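Local coordinates for protein N2152 (Neocallimastix frontalis, PDB 5U22) that probably hydrolyses rare arabinose-containing glycosidic substrates, as a family 39 glycoside hydrolase built from a TIM barrel and a beta-sandwich, at residues A43-I48 and G76-I81; P108-R113 and I144-D149. All coordinates share one frame; numbering follows the deposited sequence.

In the fold
Both contacts join loops of the TIM barrel. Contact 1 pairs the loop before helix 55-58 with the loop after strand 66-70. Contact 2 pairs the loop after strand 98-102 with the one after strand 139-143. Their centres lie about 14 Å apart. Gln78 of contact 1 reaches across, with NE2 2.9 Å from O of Gly109 in contact 2, a probable hydrogen bond. Asp105 also joins them, binding the hydroxyls of Tyr45 and Tyr112 through different carboxylate oxygens. A bound BTB molecule, probably from the crystallisation liquor, lies about 3 Å from the side chain of Glu147 and about 5 Å from that of Gln78. It probably marks the substrate pocket.

Contact 1: A43-I48 and G76-I81; sequences AHYGLI and GRQQPI
Tyr45 and Ile81 make most of this contact between two irregular loops, and Ile48 adds to it. Tyr45 sits at the third position of a type II beta turn from Ala43 to Gly46. Its ring points at the loop 76-81. One edge of the ring meets the backbone of Ile81, where CE2 of Tyr45 lies 3.3 Å from O of Ile81, near the ring plane. The same CE2 is 4.0 Å from CD1 of Ile81. The bend at chi2 (-63°) of Ile81 turns this methyl group to the ring. The same branch, one atom nearer the backbone, meets Ile48: CG1 of Ile81 packs 3.7 Å from CG2 of Ile48 and 3.8 Å from CD1 of Ile48, so both branches of Ile48 touch one methylene.

The tip of Tyr45 passes beside Gln79, with OH of Tyr45 3.4 Å from CG of Gln79. This touch is to the aliphatic part of the glutamine, whose amide turns off from the tyrosine. A water molecule completes the join. It donates to OH of Tyr45 at 3.1 Å and accepts from N of Gln79 at 2.8 Å. Outside the two loops, the hydroxyl is hydrogen-bonded to Asp105, and the ring stacks with Trp280. No direct hydrogen bond links the two segments. Cohesion therefore rests on apolar packing of Tyr45, the isoleucines and the Gln79 methylenes, a ring edge at a carbonyl oxygen, and one water bridge, while Asp105 and the bridging water together hold the hydroxyl of Tyr45.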
loop_
_atom_site.group_PDB
_atom_site.type_symbol
_atom_site.label_atom_id
_atom_site.label_comp_id
_atom_site.label_asym_id
_atom_site.label_seq_id
_atom_site.Cartn_x
_atom_site.Cartn_y
_atom_site.Cartn_z
ATOM N N ALA A 43 -2.226 4.921 -3.366
ATOM C CA ALA A 43 -1.199 5.233 -4.362
ATOM C C ALA A 43 -0.669 6.650 -4.185
ATOM O O ALA A 43 -1.407 7.564 -3.814
ATOM C CB ALA A 43 -1.731 5.073 -5.789
ATOM N N HIS A 44 0.621 6.813 -4.479
ATOM C CA HIS A 44 1.268 8.123 -4.501
ATOM C C HIS A 44 0.853 8.884 -5.756
ATOM O O HIS A 44 0.986 8.363 -6.863
ATOM C CB HIS A 44 2.785 7.939 -4.466
ATOM C CG HIS A 44 3.547 9.215 -4.318
ATOM N ND1 HIS A 44 3.156 10.205 -3.444
ATOM C CD2 HIS A 44 4.682 9.658 -4.910
ATOM C CE1 HIS A 44 4.012 11.210 -3.510
ATOM N NE2 HIS A 44 4.953 10.899 -4.386
ATOM N N TYR A 45 0.347 10.116 -5.584
ATOM C CA TYR A 45 -0.233 10.893 -6.693
ATOM C C TYR A 45 -1.271 10.081 -7.463
ATOM O O TYR A 45 -1.484 10.292 -8.663
ATOM C CB TYR A 45 0.833 11.397 -7.672
ATOM C CG TYR A 45 1.639 12.605 -7.234
ATOM C CD1 TYR A 45 2.681 12.478 -6.318
ATOM C CD2 TYR A 45 1.393 13.869 -7.789
ATOM C CE1 TYR A 45 3.450 13.572 -5.952
ATOM C CE2 TYR A 45 2.157 14.981 -7.415
ATOM C CZ TYR A 45 3.187 14.819 -6.508
ATOM O OH TYR A 45 3.947 15.907 -6.135
ATOM N N GLY A 46 -1.897 9.108 -6.792
ATOM C CA GLY A 46 -2.863 8.272 -7.476
ATOM C C GLY A 46 -4.189 8.953 -7.680
ATOM O O GLY A 46 -4.932 8.583 -8.591
ATOM N N LEU A 47 -4.487 9.946 -6.850
ATOM C CA LEU A 47 -5.694 10.751 -6.953
ATOM C C LEU A 47 -5.263 12.205 -6.954
ATOM O O LEU A 47 -4.512 12.619 -6.070
ATOM C CB LEU A 47 -6.640 10.474 -5.781
ATOM C CG LEU A 47 -7.912 11.314 -5.686
ATOM C CD1 LEU A 47 -8.765 11.139 -6.932
ATOM C CD2 LEU A 47 -8.701 10.934 -4.429
ATOM N N ILE A 48 -5.712 12.973 -7.945
ATOM C CA ILE A 48 -5.379 14.398 -7.978
ATOM C C ILE A 48 -6.653 15.223 -8.107
ATOM O O ILE A 48 -7.759 14.709 -7.890
ATOM C CB ILE A 48 -4.376 14.714 -9.102
ATOM C CG1 ILE A 48 -4.943 14.328 -10.474
ATOM C CG2 ILE A 48 -3.052 13.969 -8.841
ATOM C CD1 ILE A 48 -3.968 14.629 -11.599
ATOM N N GLY A 76 6.249 26.569 -8.841
ATOM C CA GLY A 76 7.333 26.510 -7.885
ATOM C C GLY A 76 7.356 25.276 -7.015
ATOM O O GLY A 76 8.234 25.170 -6.146
ATOM N N ARG A 77 6.426 24.348 -7.215
ATOM C CA ARG A 77 6.325 23.154 -6.401
ATOM C C ARG A 77 6.966 21.987 -7.146
ATOM O O ARG A 77 7.461 22.127 -8.269
ATOM C CB ARG A 77 4.861 22.874 -6.053
ATOM C CG ARG A 77 4.095 24.086 -5.548
ATOM C CD ARG A 77 4.804 24.828 -4.433
ATOM N NE ARG A 77 3.886 25.765 -3.791
ATOM C CZ ARG A 77 4.165 26.433 -2.677
ATOM N NH1 ARG A 77 5.333 26.271 -2.079
ATOM N NH2 ARG A 77 3.262 27.248 -2.155
ATOM N N GLN A 78 6.973 20.817 -6.503
ATOM C CA GLN A 78 7.561 19.646 -7.142
ATOM C C GLN A 78 6.827 19.286 -8.427
ATOM O O GLN A 78 7.460 18.978 -9.441
ATOM C CB GLN A 78 7.551 18.453 -6.188
ATOM C CG GLN A 78 8.129 17.160 -6.773
ATOM C CD GLN A 78 9.641 17.184 -6.983
ATOM O OE1 GLN A 78 10.182 16.337 -7.685
ATOM N NE2 GLN A 78 10.326 18.135 -6.365
ATOM N N GLN A 79 5.503 19.297 -8.403
ATOM C CA GLN A 79 4.702 18.906 -9.551
ATOM C C GLN A 79 3.577 19.906 -9.779
ATOM O O GLN A 79 3.205 20.661 -8.872
ATOM C CB GLN A 79 4.116 17.499 -9.350
ATOM C CG GLN A 79 5.160 16.392 -9.222
ATOM C CD GLN A 79 5.950 16.165 -10.509
ATOM O OE1 GLN A 79 5.542 16.600 -11.586
ATOM N NE2 GLN A 79 7.075 15.466 -10.398
ATOM N N PRO A 80 3.008 19.931 -10.988
ATOM C CA PRO A 80 1.891 20.853 -11.258
ATOM C C PRO A 80 0.568 20.433 -10.633
ATOM O O PRO A 80 -0.359 21.256 -10.603
ATOM C CB PRO A 80 1.788 20.847 -12.794
ATOM C CG PRO A 80 2.455 19.586 -13.221
ATOM C CD PRO A 80 3.540 19.318 -12.218
ATOM N N ILE A 81 0.448 19.194 -10.141
ATOM C CA ILE A 81 -0.829 18.628 -9.706
ATOM C C ILE A 81 -0.692 17.971 -8.338
ATOM O O ILE A 81 0.409 17.690 -7.859
ATOM C CB ILE A 81 -1.382 17.588 -10.715
ATOM C CG1 ILE A 81 -0.661 16.236 -10.612
ATOM C CG2 ILE A 81 -1.387 18.127 -12.145
ATOM C CD1 ILE A 81 0.830 16.230 -10.942
HETATM O O HOH W 1 4.076 18.954 -6.017
#

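Contact 2: P108-R113 and I144-D149; sequences PGWPYR and IWNEPD
The Asn146-Glu147 pair, just past barrel strand 139-143, meets Trp110 and Tyr112 at the mouth of the TIM barrel. ND2 of Asn146 donates to OH of Tyr112 at 2.9 Å. The bond is fairly straight, with an N-H...O angle of 162°, and the oxygen lies close to the amide plane. CG of Asn146 is anti to the backbone N (chi1 -180°), which carries the amide out to the tyrosine tip. OD1 of Asn146 is bound by Arg68, and OH of Tyr112 is also bonded to Asp105. Both ends of the amide are thus gripped, which fixes its flip. A phenylalanine in place of Tyr112 would probably leave ND2 of Asn146 and the carboxylate of Asp105 each short of a partner and the amide less firmly set.

In clan GH-A, to which family 39 belongs, an asparagine followed by the acid/base glutamate lies at the end of the fourth barrel strand; Asn146 and Glu147 are consistent with that pair. In keeping with a sugar-binding site, OE1 of Glu147 and ND2 of Asn146 both hydrogen-bond to the bound BTB. OE2 of Glu147 is held by His213. Glu147 also takes the N-cap position of helix 148-151.

Trp110 offers its six-membered ring edge-on to the pair. CZ2 of Trp110 lies 3.4 Å from OE1 of Glu147, and CZ3 of Trp110 is 3.6 Å from ND2 of Asn146, both near the indole plane. Tyr112 also makes a T-shaped pair with Trp145. The edge of Tyr112 is turned to the face of the six-membered ring of Trp145, with centroids 5.1 Å apart and planes at 64°. CD2 of Tyr112 comes 3.7 Å from CZ2 of Trp145, whose NE1 is hydrogen-bonded to Thr151.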
loop_
_atom_site.group_PDB
_atom_site.type_symbol
_atom_site.label_atom_id
_atom_site.label_comp_id
_atom_site.label_asym_id
_atom_site.label_seq_id
_atom_site.Cartn_x
_atom_site.Cartn_y
_atom_site.Cartn_z
ATOM N N PRO A 108 10.766 22.336 -5.399
ATOM C CA PRO A 108 10.976 21.869 -6.770
ATOM C C PRO A 108 12.304 21.139 -6.920
ATOM O O PRO A 108 13.214 21.270 -6.102
ATOM C CB PRO A 108 11.003 23.185 -7.558
ATOM C CG PRO A 108 11.771 24.098 -6.613
ATOM C CD PRO A 108 11.308 23.696 -5.205
ATOM N N GLY A 109 12.401 20.370 -8.000
ATOM C CA GLY A 109 13.646 19.713 -8.374
ATOM C C GLY A 109 13.787 18.331 -7.766
ATOM O O GLY A 109 13.216 18.010 -6.726
ATOM N N TRP A 110 14.553 17.484 -8.452
ATOM C CA TRP A 110 14.945 16.186 -7.903
ATOM C C TRP A 110 16.435 15.956 -8.155
ATOM O O TRP A 110 16.856 15.825 -9.309
ATOM C CB TRP A 110 14.126 15.040 -8.504
ATOM C CG TRP A 110 14.413 13.717 -7.837
ATOM C CD1 TRP A 110 15.358 12.805 -8.203
ATOM C CD2 TRP A 110 13.755 13.170 -6.684
ATOM N NE1 TRP A 110 15.330 11.721 -7.355
ATOM C CE2 TRP A 110 14.356 11.920 -6.411
ATOM C CE3 TRP A 110 12.713 13.611 -5.860
ATOM C CZ2 TRP A 110 13.950 11.101 -5.346
ATOM C CZ3 TRP A 110 12.317 12.801 -4.790
ATOM C CH2 TRP A 110 12.935 11.557 -4.549
ATOM N N PRO A 111 17.244 15.921 -7.080
ATOM C CA PRO A 111 16.849 16.082 -5.671
ATOM C C PRO A 111 16.262 17.449 -5.349
ATOM O O PRO A 111 16.608 18.418 -6.027
ATOM C CB PRO A 111 18.159 15.873 -4.920
ATOM C CG PRO A 111 18.979 15.005 -5.847
ATOM C CD PRO A 111 18.666 15.556 -7.199
ATOM N N TYR A 112 15.378 17.492 -4.348
ATOM C CA TYR A 112 14.720 18.732 -3.941
ATOM C C TYR A 112 15.716 19.870 -3.794
ATOM O O TYR A 112 16.786 19.713 -3.200
ATOM C CB TYR A 112 13.985 18.543 -2.614
ATOM C CG TYR A 112 12.910 17.488 -2.658
ATOM C CD1 TYR A 112 11.696 17.739 -3.282
ATOM C CD2 TYR A 112 13.113 16.230 -2.090
ATOM C CE1 TYR A 112 10.705 16.769 -3.333
ATOM C CE2 TYR A 112 12.129 15.257 -2.136
ATOM C CZ TYR A 112 10.931 15.534 -2.766
ATOM O OH TYR A 112 9.945 14.576 -2.831
ATOM N N ARG A 113 15.344 21.032 -4.310
ATOM C CA ARG A 113 16.213 22.197 -4.211
ATOM C C ARG A 113 15.946 22.867 -2.872
ATOM O O ARG A 113 14.962 23.591 -2.711
ATOM C CB ARG A 113 15.982 23.134 -5.390
ATOM C CG ARG A 113 16.570 22.582 -6.674
ATOM C CD ARG A 113 16.851 23.696 -7.654
ATOM N NE ARG A 113 15.616 24.160 -8.265
ATOM C CZ ARG A 113 15.032 23.544 -9.283
ATOM N NH1 ARG A 113 15.573 22.443 -9.784
ATOM N NH2 ARG A 113 13.905 24.022 -9.791
ATOM N N ILE A 144 7.567 14.442 6.783
ATOM C CA ILE A 144 8.534 15.536 6.819
ATOM C C ILE A 144 9.348 15.610 5.529
ATOM O O ILE A 144 9.637 16.708 5.031
ATOM C CB ILE A 144 9.430 15.404 8.071
ATOM C CG1 ILE A 144 8.646 15.834 9.313
ATOM C CG2 ILE A 144 10.731 16.230 7.927
ATOM C CD1 ILE A 144 9.433 15.756 10.626
ATOM N N TRP A 145 9.721 14.466 4.960
ATOM C CA TRP A 145 10.619 14.462 3.811
ATOM C C TRP A 145 10.274 13.282 2.910
ATOM O O TRP A 145 9.262 12.603 3.103
ATOM C CB TRP A 145 12.078 14.424 4.276
ATOM C CG TRP A 145 13.055 14.908 3.231
ATOM C CD1 TRP A 145 13.997 14.161 2.570
ATOM C CD2 TRP A 145 13.173 16.240 2.728
ATOM N NE1 TRP A 145 14.699 14.954 1.686
ATOM C CE2 TRP A 145 14.221 16.239 1.775
ATOM C CE3 TRP A 145 12.509 17.442 2.997
ATOM C CZ2 TRP A 145 14.603 17.387 1.083
ATOM C CZ3 TRP A 145 12.901 18.594 2.314
ATOM C CH2 TRP A 145 13.942 18.555 1.367
ATOM N N ASN A 146 11.127 13.037 1.913
ATOM C CA ASN A 146 10.913 11.949 0.959
ATOM C C ASN A 146 12.277 11.493 0.480
ATOM O O ASN A 146 13.019 12.289 -0.106
ATOM C CB ASN A 146 10.057 12.403 -0.230
ATOM C CG ASN A 146 9.806 11.287 -1.248
ATOM O OD1 ASN A 146 9.588 10.133 -0.886
ATOM N ND2 ASN A 146 9.819 11.646 -2.532
ATOM N N GLU A 147 12.600 10.228 0.738
ATOM C CA GLU A 147 13.836 9.607 0.274
ATOM C C GLU A 147 15.075 10.455 0.592
ATOM O O GLU A 147 15.819 10.839 -0.320
ATOM C CB GLU A 147 13.753 9.293 -1.212
ATOM C CG GLU A 147 12.541 8.402 -1.512
ATOM C CD GLU A 147 12.600 7.692 -2.849
ATOM O OE1 GLU A 147 13.287 8.185 -3.779
ATOM O OE2 GLU A 147 11.947 6.624 -2.966
ATOM N N PRO A 148 15.331 10.730 1.867
ATOM C CA PRO A 148 16.543 11.483 2.209
ATOM C C PRO A 148 17.806 10.771 1.778
ATOM O O PRO A 148 18.820 11.434 1.509
ATOM C CB PRO A 148 16.447 11.607 3.733
ATOM C CG PRO A 148 15.642 10.379 4.148
ATOM C CD PRO A 148 14.614 10.252 3.064
ATOM N N ASP A 149 17.765 9.432 1.689
ATOM C CA ASP A 149 18.909 8.655 1.229
ATOM C C ASP A 149 19.190 8.869 -0.250
ATOM O O ASP A 149 20.238 8.428 -0.736
ATOM C CB ASP A 149 18.723 7.150 1.546
ATOM C CG ASP A 149 17.311 6.622 1.263
ATOM O OD1 ASP A 149 16.401 7.406 0.933
ATOM O OD2 ASP A 149 17.121 5.387 1.396
#